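PDB 3H4X: phosphatidylinositol-specific phospholipase C1 from Streptomyces antibioticus, which belongs to the calcium-dependent phosphoinositide phospholipase C family and folds as a single chain around a curled, mainly parallel beta barrel. Local coordinates for residues S93-K98 against R112-A117; G161-G166 against E172-G177; A307-L312 against L331-P336. One frame throughout, in Å; residues are numbered along the deposited sequence.

In the fold
The three contacts follow one another in series; none nests in or crosses another. Contact 1 comes first, folding the loop after strand 73-74 back on helix 104-117, with 13 residues between its segments; that helix leads on to strand 124-130. Contact 2 falls in the passage from strand 124-130 to strand 189-195, where five residues turn the chain from helix 160-164 to helix 170-177. Contact 3 brings the C-terminal strand 334-336 beside helix 302-314 by way of strand 319-322 and helix 328-331, 18 residues in all. Their centres lie 27 to 33 Å apart, so each ties a different part of the barrel's outer layer.

Contact 1 of 3, residues S93-K98 against R112-A117; sequences SELRTK and RAWHDA. With EOH (ethanol), chain F.
L95 meets the helix of R112-A117 through its branched end, and the packing is van der Waals, made by the leucine methyl groups on the backbone and CB of W114 and on A113 CB. L95 CD1 lies 3.9 Å from W114 CA, at the edge of the indole and near its plane. The same methyl is 4.0 Å from W114 CB. The other branch, L95 CD2, comes to 4.4 Å from A113 CB. The leucine CG stands anti to its carbonyl carbon (chi1 -71°), which sends both methyl groups across to the helix.

Polar ties run through residues outside the pair. D53 accepts a hydrogen bond from W114 NE1 on OD1 and forms a salt bridge with R96 NH2 through OD2, so the indole and the loop arginine share one acid; R96 NE adds a second salt bridge, to D50. E87 takes the backbone N-H groups of R96, T97 and K98 on its two oxygens. Within the loop, T97 OG1 donates to E94 O at 2.6 Å, tightening a turn through R96, whose backbone is in the left-handed helical region.

This is the approach to helix 104-117 of a (beta/alpha)8, or TIM, barrel as found in the phospholipase C family: the long excursion after strand 73-74 lies against the helix before the chain enters it.

Charged groups occupy another flank of the helix. R112 NE and D116 OD2 form a salt bridge of 3.2 Å one turn apart, the nitrogen meeting the syn side of the carboxylate but 24° out of its plane. Farther out, R112 NH1 donates to the ethanol O at 2.9 Å (N-H...O 153°), with the ethanol at the guanidinium edge. The same nitrogen is hydrogen-bonded to K152 O, giving it two oxygen partners.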
ATOM      1  N   SER A  93     -25.345  -2.644   2.962  1.00 15.40           N
ATOM      2  CA  SER A  93     -26.471  -3.444   2.475  1.00 15.33           C
ATOM      3  C   SER A  93     -26.333  -3.736   0.986  1.00 14.87           C
ATOM      4  O   SER A  93     -26.917  -4.696   0.471  1.00 14.61           O
ATOM      5  CB  SER A  93     -27.808  -2.742   2.745  1.00 15.59           C
ATOM      6  OG  SER A  93     -28.138  -1.832   1.707  1.00 16.52           O
ATOM      7  N   GLU A  94     -25.553  -2.903   0.301  1.00 14.50           N
ATOM      8  CA  GLU A  94     -25.390  -2.997  -1.145  1.00 14.35           C
ATOM      9  C   GLU A  94     -24.151  -3.773  -1.578  1.00 13.78           C
ATOM     10  O   GLU A  94     -23.931  -3.966  -2.769  1.00 13.65           O
ATOM     11  CB  GLU A  94     -25.341  -1.603  -1.779  1.00 14.79           C
ATOM     12  CG  GLU A  94     -26.634  -0.815  -1.674  1.00 16.17           C
ATOM     13  CD  GLU A  94     -26.638   0.425  -2.553  1.00 17.88           C
ATOM     14  OE1 GLU A  94     -25.575   0.773  -3.114  1.00 18.35           O
ATOM     15  OE2 GLU A  94     -27.708   1.053  -2.688  1.00 19.51           O
ATOM     16  N   LEU A  95     -23.330  -4.206  -0.630  1.00 13.28           N
ATOM     17  CA  LEU A  95     -22.134  -4.952  -1.004  1.00 12.87           C
ATOM     18  C   LEU A  95     -22.523  -6.284  -1.646  1.00 12.25           C
ATOM     19  O   LEU A  95     -23.429  -6.978  -1.170  1.00 12.28           O
ATOM     20  CB  LEU A  95     -21.211  -5.156   0.196  1.00 13.10           C
ATOM     21  CG  LEU A  95     -20.502  -3.884   0.677  1.00 13.90           C
ATOM     22  CD1 LEU A  95     -19.841  -4.116   2.023  1.00 14.73           C
ATOM     23  CD2 LEU A  95     -19.488  -3.389  -0.349  1.00 14.54           C
ATOM     24  N   ARG A  96     -21.846  -6.620  -2.739  1.00 11.60           N
ATOM     25  CA  ARG A  96     -22.142  -7.823  -3.510  1.00 11.34           C
ATOM     26  C   ARG A  96     -23.534  -7.752  -4.136  1.00 11.56           C
ATOM     27  O   ARG A  96     -24.302  -8.714  -4.058  1.00 12.22           O
ATOM     28  CB  ARG A  96     -22.011  -9.083  -2.648  1.00 10.79           C
ATOM     29  CG  ARG A  96     -20.662  -9.227  -1.972  1.00 10.24           C
ATOM     30  CD  ARG A  96     -20.587 -10.484  -1.112  1.00  9.93           C
ATOM     31  NE  ARG A  96     -19.264 -10.585  -0.517  1.00  9.84           N
ATOM     32  CZ  ARG A  96     -18.884  -9.934   0.576  1.00  9.67           C
ATOM     33  NH1 ARG A  96     -19.741  -9.158   1.227  1.00  9.78           N
ATOM     34  NH2 ARG A  96     -17.641 -10.064   1.017  1.00 10.10           N
ATOM     35  N   THR A  97     -23.861  -6.616  -4.748  1.00 11.74           N
ATOM     36  CA  THR A  97     -25.155  -6.460  -5.420  1.00 12.22           C
ATOM     37  C   THR A  97     -25.093  -5.726  -6.756  1.00 12.40           C
ATOM     38  O   THR A  97     -26.001  -5.863  -7.573  1.00 12.98           O
ATOM     39  CB  THR A  97     -26.191  -5.711  -4.547  1.00 12.01           C
ATOM     40  OG1 THR A  97     -25.828  -4.328  -4.435  1.00 12.80           O
ATOM     41  CG2 THR A  97     -26.298  -6.338  -3.166  1.00 12.46           C
ATOM     42  N   LYS A  98     -24.047  -4.937  -6.978  1.00 12.56           N
ATOM     43  CA  LYS A  98     -24.027  -4.014  -8.116  1.00 13.08           C
ATOM     44  C   LYS A  98     -23.122  -4.470  -9.253  1.00 13.05           C
ATOM     45  O   LYS A  98     -22.319  -5.386  -9.095  1.00 13.18           O
ATOM     46  CB  LYS A  98     -23.613  -2.615  -7.654  1.00 13.26           C
ATOM     47  CG  LYS A  98     -24.519  -2.033  -6.586  1.00 14.77           C
ATOM     48  CD  LYS A  98     -24.071  -0.645  -6.162  1.00 16.71           C
ATOM     49  CE  LYS A  98     -24.038   0.307  -7.346  1.00 17.82           C
ATOM     50  NZ  LYS A  98     -23.625   1.682  -6.954  1.00 19.17           N
ATOM     51  N   ARG A 112     -15.530   2.291   2.267  1.00  8.21           N
ATOM     52  CA  ARG A 112     -16.290   3.013   3.283  1.00  8.74           C
ATOM     53  C   ARG A 112     -17.495   2.202   3.757  1.00  8.84           C
ATOM     54  O   ARG A 112     -17.752   2.099   4.960  1.00  9.09           O
ATOM     55  CB  ARG A 112     -16.745   4.373   2.745  1.00  8.84           C
ATOM     56  CG  ARG A 112     -17.619   5.173   3.702  1.00 10.64           C
ATOM     57  CD  ARG A 112     -16.917   5.410   5.024  1.00 12.21           C
ATOM     58  NE  ARG A 112     -17.720   6.212   5.948  1.00 13.50           N
ATOM     59  CZ  ARG A 112     -17.707   7.540   5.999  1.00 14.18           C
ATOM     60  NH1 ARG A 112     -16.936   8.231   5.170  1.00 14.80           N
ATOM     61  NH2 ARG A 112     -18.469   8.183   6.877  1.00 15.28           N
ATOM     62  N   ALA A 113     -18.225   1.620   2.809  1.00  8.95           N
ATOM     63  CA  ALA A 113     -19.396   0.815   3.136  1.00  9.22           C
ATOM     64  C   ALA A 113     -19.001  -0.364   4.019  1.00  9.32           C
ATOM     65  O   ALA A 113     -19.637  -0.644   5.037  1.00  9.71           O
ATOM     66  CB  ALA A 113     -20.060   0.327   1.864  1.00  9.56           C
ATOM     67  N   TRP A 114     -17.931  -1.044   3.626  1.00  9.19           N
ATOM     68  CA  TRP A 114     -17.444  -2.196   4.362  1.00  9.32           C
ATOM     69  C   TRP A 114     -16.951  -1.777   5.748  1.00  9.56           C
ATOM     70  O   TRP A 114     -17.231  -2.438   6.750  1.00 10.13           O
ATOM     71  CB  TRP A 114     -16.332  -2.878   3.561  1.00  9.30           C
ATOM     72  CG  TRP A 114     -15.733  -4.053   4.237  1.00  9.50           C
ATOM     73  CD1 TRP A 114     -16.147  -5.351   4.152  1.00  9.98           C
ATOM     74  CD2 TRP A 114     -14.599  -4.049   5.105  1.00 10.20           C
ATOM     75  NE1 TRP A 114     -15.341  -6.154   4.920  1.00 11.03           N
ATOM     76  CE2 TRP A 114     -14.382  -5.378   5.515  1.00 10.83           C
ATOM     77  CE3 TRP A 114     -13.743  -3.049   5.576  1.00 10.65           C
ATOM     78  CZ2 TRP A 114     -13.344  -5.732   6.376  1.00 11.14           C
ATOM     79  CZ3 TRP A 114     -12.715  -3.403   6.427  1.00 11.29           C
ATOM     80  CH2 TRP A 114     -12.523  -4.732   6.816  1.00 11.09           C
ATOM     81  N   HIS A 115     -16.219  -0.669   5.797  1.00  9.50           N
ATOM     82  CA  HIS A 115     -15.714  -0.120   7.050  1.00  9.79           C
ATOM     83  C   HIS A 115     -16.839   0.138   8.049  1.00 10.29           C
ATOM     84  O   HIS A 115     -16.750  -0.256   9.215  1.00 10.36           O
ATOM     85  CB  HIS A 115     -14.938   1.171   6.767  1.00  9.74           C
ATOM     86  CG  HIS A 115     -14.690   2.017   7.976  1.00  9.84           C
ATOM     87  ND1 HIS A 115     -13.627   1.807   8.828  1.00 10.33           N
ATOM     88  CD2 HIS A 115     -15.356   3.090   8.463  1.00 10.63           C
ATOM     89  CE1 HIS A 115     -13.658   2.707   9.796  1.00 10.41           C
ATOM     90  NE2 HIS A 115     -14.697   3.497   9.596  1.00 11.17           N
ATOM     91  N   ASP A 116     -17.888   0.811   7.595  1.00 11.08           N
ATOM     92  CA  ASP A 116     -19.006   1.126   8.478  1.00 12.20           C
ATOM     93  C   ASP A 116     -19.688  -0.139   9.007  1.00 12.75           C
ATOM     94  O   ASP A 116     -20.247  -0.136  10.105  1.00 13.47           O
ATOM     95  CB  ASP A 116     -20.012   2.038   7.773  1.00 12.83           C
ATOM     96  CG  ASP A 116     -19.476   3.445   7.556  1.00 13.91           C
ATOM     97  OD1 ASP A 116     -18.526   3.846   8.264  1.00 16.01           O
ATOM     98  OD2 ASP A 116     -20.010   4.151   6.678  1.00 15.39           O
ATOM     99  N   ALA A 117     -19.623  -1.219   8.236  1.00 13.09           N
ATOM    100  CA  ALA A 117     -20.248  -2.486   8.623  1.00 13.67           C
ATOM    101  C   ALA A 117     -19.358  -3.347   9.523  1.00 13.79           C
ATOM    102  O   ALA A 117     -19.821  -4.330  10.105  1.00 14.25           O
ATOM    103  CB  ALA A 117     -20.650  -3.270   7.384  1.00 14.02           C
TER
HETATM  104  C1  EOH F 344     -16.289  11.252   4.741  1.00 28.18           C
HETATM  105  C2  EOH F 344     -15.585  12.593   4.559  1.00 28.00           C
HETATM  106  O   EOH F 344     -16.517  10.952   6.101  1.00 28.25           O

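Contact 2 of 3, residues G161-G166 against E172-G177; sequences GDLTGG and EAVRAG
Two short helices, 160-164 and 170-177, pack at the turn that joins them, and the join centres on A173 set against L163 and T164. The backbones come very close here, T164 CA lying 5.2 Å from A173 CA. The methyl group of A173 fills the gap between them: CB points toward the first helix and sits 3.5 Å from L163 O and 3.7 Å from T164 CA. It therefore rests on main-chain atoms of the last helical residues, and this small side chain is what the short spacing accommodates.

Beside this backbone contact runs a looser one between branched side chains. L163 has CG anti to its backbone N (chi1 179°), and its CD2 reaches V174 CG2 at 4.2 Å. W179 and Y281 pack on V174, and L226 on T164. All four contacting residues are buried.

The first helix finishes with the bond from G165 N to G161 O, 3.1 Å long. G165 then leaves the helical conformation with a positive phi of 54°, a value that favours glycine, and the chain turns away through G166. The hydroxyl of T164 does not cross to the second helix: OG1 bonds back to P160 O in its own helix. On the other side of the turn, E172 accepts from H167 through OE2, while its backbone N meets T169 OG1, so the side chains of the connecting residues hold the opening turn of helix 170-177. That helix continues to G177, whose N reaches A173 O at 3.0 Å.

The arrangement is two short helices joined by a five-residue loop, part of the beta-alpha-beta crossover between the parallel strands 124-130 and 189-195 of a TIM barrel.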
ATOM      1  N   GLY A 161       0.272  12.770   8.419  1.00  8.66           N
ATOM      2  CA  GLY A 161       0.038  13.766   9.465  1.00  9.10           C
ATOM      3  C   GLY A 161      -0.176  13.116  10.820  1.00  9.27           C
ATOM      4  O   GLY A 161       0.278  13.617  11.851  1.00  9.56           O
ATOM      5  N   ASP A 162      -0.877  11.992  10.824  1.00  9.17           N
ATOM      6  CA  ASP A 162      -1.131  11.269  12.061  1.00  9.47           C
ATOM      7  C   ASP A 162       0.157  10.694  12.641  1.00  9.40           C
ATOM      8  O   ASP A 162       0.424  10.834  13.833  1.00 10.02           O
ATOM      9  CB  ASP A 162      -2.160  10.166  11.822  1.00  9.67           C
ATOM     10  CG  ASP A 162      -3.482  10.712  11.331  1.00 10.36           C
ATOM     11  OD1 ASP A 162      -4.070  11.555  12.037  1.00 13.13           O
ATOM     12  OD2 ASP A 162      -3.930  10.314  10.239  1.00 10.85           O
ATOM     13  N   LEU A 163       0.960  10.052  11.799  1.00  9.21           N
ATOM     14  CA  LEU A 163       2.217   9.474  12.257  1.00  9.44           C
ATOM     15  C   LEU A 163       3.184  10.554  12.721  1.00  9.70           C
ATOM     16  O   LEU A 163       3.862  10.401  13.732  1.00  9.93           O
ATOM     17  CB  LEU A 163       2.874   8.653  11.148  1.00  9.40           C
ATOM     18  CG  LEU A 163       4.215   8.009  11.509  1.00 10.14           C
ATOM     19  CD1 LEU A 163       4.027   6.904  12.543  1.00 11.78           C
ATOM     20  CD2 LEU A 163       4.887   7.466  10.260  1.00 10.92           C
ATOM     21  N   THR A 164       3.250  11.649  11.979  1.00  9.77           N
ATOM     22  CA  THR A 164       4.269  12.659  12.223  1.00 10.20           C
ATOM     23  C   THR A 164       4.006  13.475  13.486  1.00 10.72           C
ATOM     24  O   THR A 164       4.939  13.866  14.185  1.00 10.62           O
ATOM     25  CB  THR A 164       4.423  13.583  11.004  1.00  9.82           C
ATOM     26  OG1 THR A 164       4.813  12.798   9.872  1.00  9.87           O
ATOM     27  CG2 THR A 164       5.475  14.645  11.261  1.00 10.12           C
ATOM     28  N   GLY A 165       2.738  13.729  13.790  1.00 11.22           N
ATOM     29  CA  GLY A 165       2.400  14.548  14.950  1.00 12.09           C
ATOM     30  C   GLY A 165       3.105  15.890  14.896  1.00 12.35           C
ATOM     31  O   GLY A 165       3.045  16.587  13.885  1.00 12.96           O
ATOM     32  N   GLY A 166       3.786  16.248  15.983  1.00 12.86           N
ATOM     33  CA  GLY A 166       4.485  17.530  16.063  1.00 13.39           C
ATOM     34  C   GLY A 166       5.925  17.479  15.587  1.00 13.33           C
ATOM     35  O   GLY A 166       6.640  18.479  15.642  1.00 13.98           O
ATOM     36  N   GLU A 172      11.682  11.399  11.250  1.00  9.09           N
ATOM     37  CA  GLU A 172      12.025  11.741  12.620  1.00  9.99           C
ATOM     38  C   GLU A 172      11.035  11.083  13.574  1.00  9.72           C
ATOM     39  O   GLU A 172      11.423  10.482  14.576  1.00 10.01           O
ATOM     40  CB  GLU A 172      12.016  13.258  12.810  1.00 10.69           C
ATOM     41  CG  GLU A 172      12.283  13.720  14.235  1.00 12.86           C
ATOM     42  CD  GLU A 172      12.080  15.215  14.405  1.00 15.88           C
ATOM     43  OE1 GLU A 172      12.885  15.992  13.847  1.00 17.90           O
ATOM     44  OE2 GLU A 172      11.121  15.612  15.102  1.00 17.66           O
ATOM     45  N   ALA A 173       9.750  11.198  13.256  1.00  9.32           N
ATOM     46  CA  ALA A 173       8.708  10.641  14.100  1.00  9.27           C
ATOM     47  C   ALA A 173       8.823   9.126  14.226  1.00  9.02           C
ATOM     48  O   ALA A 173       8.747   8.574  15.325  1.00  9.30           O
ATOM     49  CB  ALA A 173       7.342  11.021  13.560  1.00  9.64           C
ATOM     50  N   VAL A 174       9.000   8.445  13.100  1.00  8.94           N
ATOM     51  CA  VAL A 174       8.949   6.993  13.117  1.00  9.20           C
ATOM     52  C   VAL A 174      10.171   6.391  13.821  1.00  9.16           C
ATOM     53  O   VAL A 174      10.054   5.423  14.574  1.00  9.30           O
ATOM     54  CB  VAL A 174       8.742   6.421  11.692  1.00  9.06           C
ATOM     55  CG1 VAL A 174      10.060   6.308  10.941  1.00  9.58           C
ATOM     56  CG2 VAL A 174       8.008   5.081  11.754  1.00 10.62           C
ATOM     57  N   ARG A 175      11.342   6.973  13.588  1.00  9.65           N
ATOM     58  CA  ARG A 175      12.552   6.485  14.240  1.00 10.41           C
ATOM     59  C   ARG A 175      12.490   6.653  15.750  1.00 10.75           C
ATOM     60  O   ARG A 175      12.913   5.772  16.497  1.00 11.48           O
ATOM     61  CB  ARG A 175      13.793   7.191  13.690  1.00 10.55           C
ATOM     62  CG  ARG A 175      14.173   6.748  12.292  1.00 11.59           C
ATOM     63  CD  ARG A 175      15.467   7.397  11.835  1.00 14.36           C
ATOM     64  NE  ARG A 175      16.586   7.037  12.702  1.00 16.98           N
ATOM     65  CZ  ARG A 175      17.810   7.545  12.598  1.00 18.93           C
ATOM     66  NH1 ARG A 175      18.081   8.439  11.658  1.00 19.89           N
ATOM     67  NH2 ARG A 175      18.763   7.156  13.436  1.00 20.39           N
ATOM     68  N   ALA A 176      11.957   7.788  16.191  1.00 10.79           N
ATOM     69  CA  ALA A 176      11.938   8.127  17.609  1.00 11.28           C
ATOM     70  C   ALA A 176      10.873   7.365  18.391  1.00 11.37           C
ATOM     71  O   ALA A 176      11.121   6.911  19.510  1.00 11.89           O
ATOM     72  CB  ALA A 176      11.742   9.621  17.783  1.00 11.82           C
ATOM     73  N   GLY A 177       9.686   7.239  17.807  1.00 11.05           N
ATOM     74  CA  GLY A 177       8.531   6.741  18.537  1.00 10.71           C
ATOM     75  C   GLY A 177       7.806   5.565  17.918  1.00 10.26           C
ATOM     76  O   GLY A 177       6.931   4.992  18.551  1.00 10.43           O
TER

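Contact 3 of 3, residues A307-L312 against L331-P336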
ATOM      1  N   ALA A 307       5.359 -21.220   5.986  1.00 12.97           N
ATOM      2  CA  ALA A 307       6.805 -21.265   6.166  1.00 12.67           C
ATOM      3  C   ALA A 307       7.459 -20.056   5.509  1.00 12.23           C
ATOM      4  O   ALA A 307       8.391 -19.465   6.049  1.00 12.33           O
ATOM      5  CB  ALA A 307       7.376 -22.557   5.599  1.00 12.98           C
ATOM      6  N   ARG A 308       6.961 -19.692   4.336  1.00 11.74           N
ATOM      7  CA  ARG A 308       7.501 -18.557   3.601  1.00 11.31           C
ATOM      8  C   ARG A 308       7.256 -17.243   4.355  1.00 11.15           C
ATOM      9  O   ARG A 308       8.148 -16.398   4.451  1.00 10.84           O
ATOM     10  CB  ARG A 308       6.910 -18.520   2.190  1.00 11.26           C
ATOM     11  CG  ARG A 308       7.450 -17.422   1.286  1.00 10.91           C
ATOM     12  CD  ARG A 308       8.973 -17.380   1.220  1.00 10.80           C
ATOM     13  NE  ARG A 308       9.611 -18.673   0.957  1.00 11.02           N
ATOM     14  CZ  ARG A 308       9.694 -19.249  -0.239  1.00 11.28           C
ATOM     15  NH1 ARG A 308       9.148 -18.679  -1.306  1.00 11.73           N
ATOM     16  NH2 ARG A 308      10.317 -20.415  -0.368  1.00 12.52           N
ATOM     17  N   VAL A 309       6.058 -17.077   4.903  1.00 11.29           N
ATOM     18  CA  VAL A 309       5.762 -15.893   5.699  1.00 11.56           C
ATOM     19  C   VAL A 309       6.690 -15.804   6.913  1.00 11.65           C
ATOM     20  O   VAL A 309       7.221 -14.741   7.227  1.00 11.92           O
ATOM     21  CB  VAL A 309       4.288 -15.864   6.145  1.00 11.67           C
ATOM     22  CG1 VAL A 309       4.048 -14.725   7.115  1.00 11.90           C
ATOM     23  CG2 VAL A 309       3.381 -15.731   4.933  1.00 11.90           C
ATOM     24  N   ARG A 310       6.892 -16.931   7.589  1.00 12.05           N
ATOM     25  CA  ARG A 310       7.787 -16.961   8.739  1.00 12.53           C
ATOM     26  C   ARG A 310       9.223 -16.607   8.352  1.00 11.81           C
ATOM     27  O   ARG A 310       9.914 -15.898   9.080  1.00 11.98           O
ATOM     28  CB  ARG A 310       7.745 -18.333   9.408  1.00 13.34           C
ATOM     29  CG  ARG A 310       6.410 -18.664  10.038  1.00 15.77           C
ATOM     30  CD  ARG A 310       6.194 -17.864  11.305  1.00 19.46           C
ATOM     31  NE  ARG A 310       5.042 -18.349  12.060  1.00 21.74           N
ATOM     32  CZ  ARG A 310       4.801 -18.045  13.331  1.00 22.78           C
ATOM     33  NH1 ARG A 310       5.634 -17.256  13.996  1.00 23.46           N
ATOM     34  NH2 ARG A 310       3.727 -18.531  13.938  1.00 23.75           N
ATOM     35  N   GLN A 311       9.668 -17.111   7.207  1.00 11.49           N
ATOM     36  CA  GLN A 311      11.011 -16.802   6.733  1.00 11.18           C
ATOM     37  C   GLN A 311      11.160 -15.300   6.505  1.00 10.89           C
ATOM     38  O   GLN A 311      12.145 -14.688   6.914  1.00 10.76           O
ATOM     39  CB  GLN A 311      11.331 -17.554   5.439  1.00 11.55           C
ATOM     40  CG  GLN A 311      12.730 -17.248   4.909  1.00 11.78           C
ATOM     41  CD  GLN A 311      13.000 -17.838   3.544  1.00 12.64           C
ATOM     42  OE1 GLN A 311      12.091 -18.294   2.855  1.00 12.75           O
ATOM     43  NE2 GLN A 311      14.267 -17.841   3.147  1.00 13.03           N
ATOM     44  N   LEU A 312      10.171 -14.701   5.852  1.00 10.53           N
ATOM     45  CA  LEU A 312      10.241 -13.275   5.568  1.00 10.21           C
ATOM     46  C   LEU A 312      10.114 -12.425   6.829  1.00 10.05           C
ATOM     47  O   LEU A 312      10.747 -11.377   6.936  1.00  9.55           O
ATOM     48  CB  LEU A 312       9.212 -12.880   4.508  1.00 10.63           C
ATOM     49  CG  LEU A 312       9.451 -13.600   3.176  1.00 11.77           C
ATOM     50  CD1 LEU A 312       8.520 -13.090   2.087  1.00 12.63           C
ATOM     51  CD2 LEU A 312      10.909 -13.485   2.745  1.00 12.93           C
ATOM     52  N   LEU A 331      -3.621 -15.628   4.556  1.00 12.50           N
ATOM     53  CA  LEU A 331      -3.750 -14.179   4.397  1.00 11.68           C
ATOM     54  C   LEU A 331      -3.960 -13.451   5.722  1.00 11.66           C
ATOM     55  O   LEU A 331      -3.560 -12.295   5.861  1.00 11.20           O
ATOM     56  CB  LEU A 331      -4.881 -13.833   3.431  1.00 11.69           C
ATOM     57  CG  LEU A 331      -4.685 -14.355   2.011  1.00 11.13           C
ATOM     58  CD1 LEU A 331      -5.852 -13.931   1.136  1.00 11.21           C
ATOM     59  CD2 LEU A 331      -3.369 -13.873   1.431  1.00 10.92           C
ATOM     60  N   LYS A 332      -4.582 -14.123   6.689  1.00 12.06           N
ATOM     61  CA  LYS A 332      -4.880 -13.504   7.979  1.00 12.95           C
ATOM     62  C   LYS A 332      -3.705 -13.557   8.951  1.00 12.83           C
ATOM     63  O   LYS A 332      -3.780 -13.010  10.049  1.00 13.10           O
ATOM     64  CB  LYS A 332      -6.089 -14.177   8.635  1.00 13.58           C
ATOM     65  CG  LYS A 332      -7.380 -14.054   7.866  1.00 15.48           C
ATOM     66  CD  LYS A 332      -8.495 -14.823   8.556  1.00 17.64           C
ATOM     67  CE  LYS A 332      -9.791 -14.706   7.779  1.00 18.81           C
ATOM     68  NZ  LYS A 332      -9.612 -15.174   6.385  1.00 19.70           N
ATOM     69  N   THR A 333      -2.632 -14.229   8.553  1.00 12.71           N
ATOM     70  CA  THR A 333      -1.490 -14.449   9.434  1.00 12.89           C
ATOM     71  C   THR A 333      -0.813 -13.143   9.851  1.00 12.19           C
ATOM     72  O   THR A 333      -0.494 -12.302   9.007  1.00 11.90           O
ATOM     73  CB  THR A 333      -0.441 -15.364   8.769  1.00 13.21           C
ATOM     74  OG1 THR A 333      -1.036 -16.627   8.452  1.00 15.05           O
ATOM     75  CG2 THR A 333       0.744 -15.587   9.698  1.00 13.95           C
ATOM     76  N   VAL A 334      -0.611 -12.974  11.153  1.00 11.91           N
ATOM     77  CA  VAL A 334       0.181 -11.871  11.676  1.00 11.91           C
ATOM     78  C   VAL A 334       1.137 -12.441  12.714  1.00 11.79           C
ATOM     79  O   VAL A 334       0.700 -13.060  13.688  1.00 12.25           O
ATOM     80  CB  VAL A 334      -0.696 -10.785  12.332  1.00 12.03           C
ATOM     81  CG1 VAL A 334       0.168  -9.640  12.825  1.00 12.76           C
ATOM     82  CG2 VAL A 334      -1.748 -10.273  11.349  1.00 12.41           C
ATOM     83  N   VAL A 335       2.436 -12.253  12.498  1.00 11.48           N
ATOM     84  CA  VAL A 335       3.447 -12.803  13.397  1.00 11.58           C
ATOM     85  C   VAL A 335       4.460 -11.733  13.775  1.00 11.33           C
ATOM     86  O   VAL A 335       4.503 -10.665  13.157  1.00 11.26           O
ATOM     87  CB  VAL A 335       4.179 -14.008  12.764  1.00 11.76           C
ATOM     88  CG1 VAL A 335       3.199 -15.135  12.468  1.00 12.71           C
ATOM     89  CG2 VAL A 335       4.916 -13.586  11.502  1.00 12.09           C
ATOM     90  N   PRO A 336       5.279 -12.001  14.802  1.00 11.46           N
ATOM     91  CA  PRO A 336       6.276 -11.010  15.174  1.00 11.57           C
ATOM     92  C   PRO A 336       7.308 -10.802  14.072  1.00 11.32           C
ATOM     93  O   PRO A 336       7.728 -11.753  13.416  1.00 11.64           O
ATOM     94  CB  PRO A 336       6.931 -11.614  16.422  1.00 11.72           C
ATOM     95  CG  PRO A 336       5.900 -12.541  16.971  1.00 12.39           C
ATOM     96  CD  PRO A 336       5.220 -13.112  15.768  1.00 11.72           C
TER
HETATM   97  O   HOH W   1       7.678 -14.507  13.668  1.00 21.52           O
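R310 lays its guanidinium group over V335: CG1 of the valine sits above the centre of one face, with CZ 3.4 Å away. The valine CB is a little farther off, 3.8 Å from NH1, so the contact is made mainly by one methyl group. The arginine chain reaches it by a bend at chi2 (-73°), which folds it from the helix down to the strand. Nearer the start of the strand segment, V309 CG1 meets T333 CG2 at 4.3 Å, a van der Waals touch between methyl groups.

A water continues the contact past the arginine, donating to P336 O at 2.8 Å and accepting a weak bond from R310 NH1 at 3.4 Å. These groups sit where helix 302-314 covers the C-terminal strand 334-336, an antiparallel addition to strand 31-36 of the (beta/alpha)8 barrel.

Around these groups, V335 is hydrogen-bonded through its backbone to T32 and packs on A313, while V309 lies on V34; T333 turns its OG1 back to V330 O. R308 bonds this helix to the loop after strand 282-286.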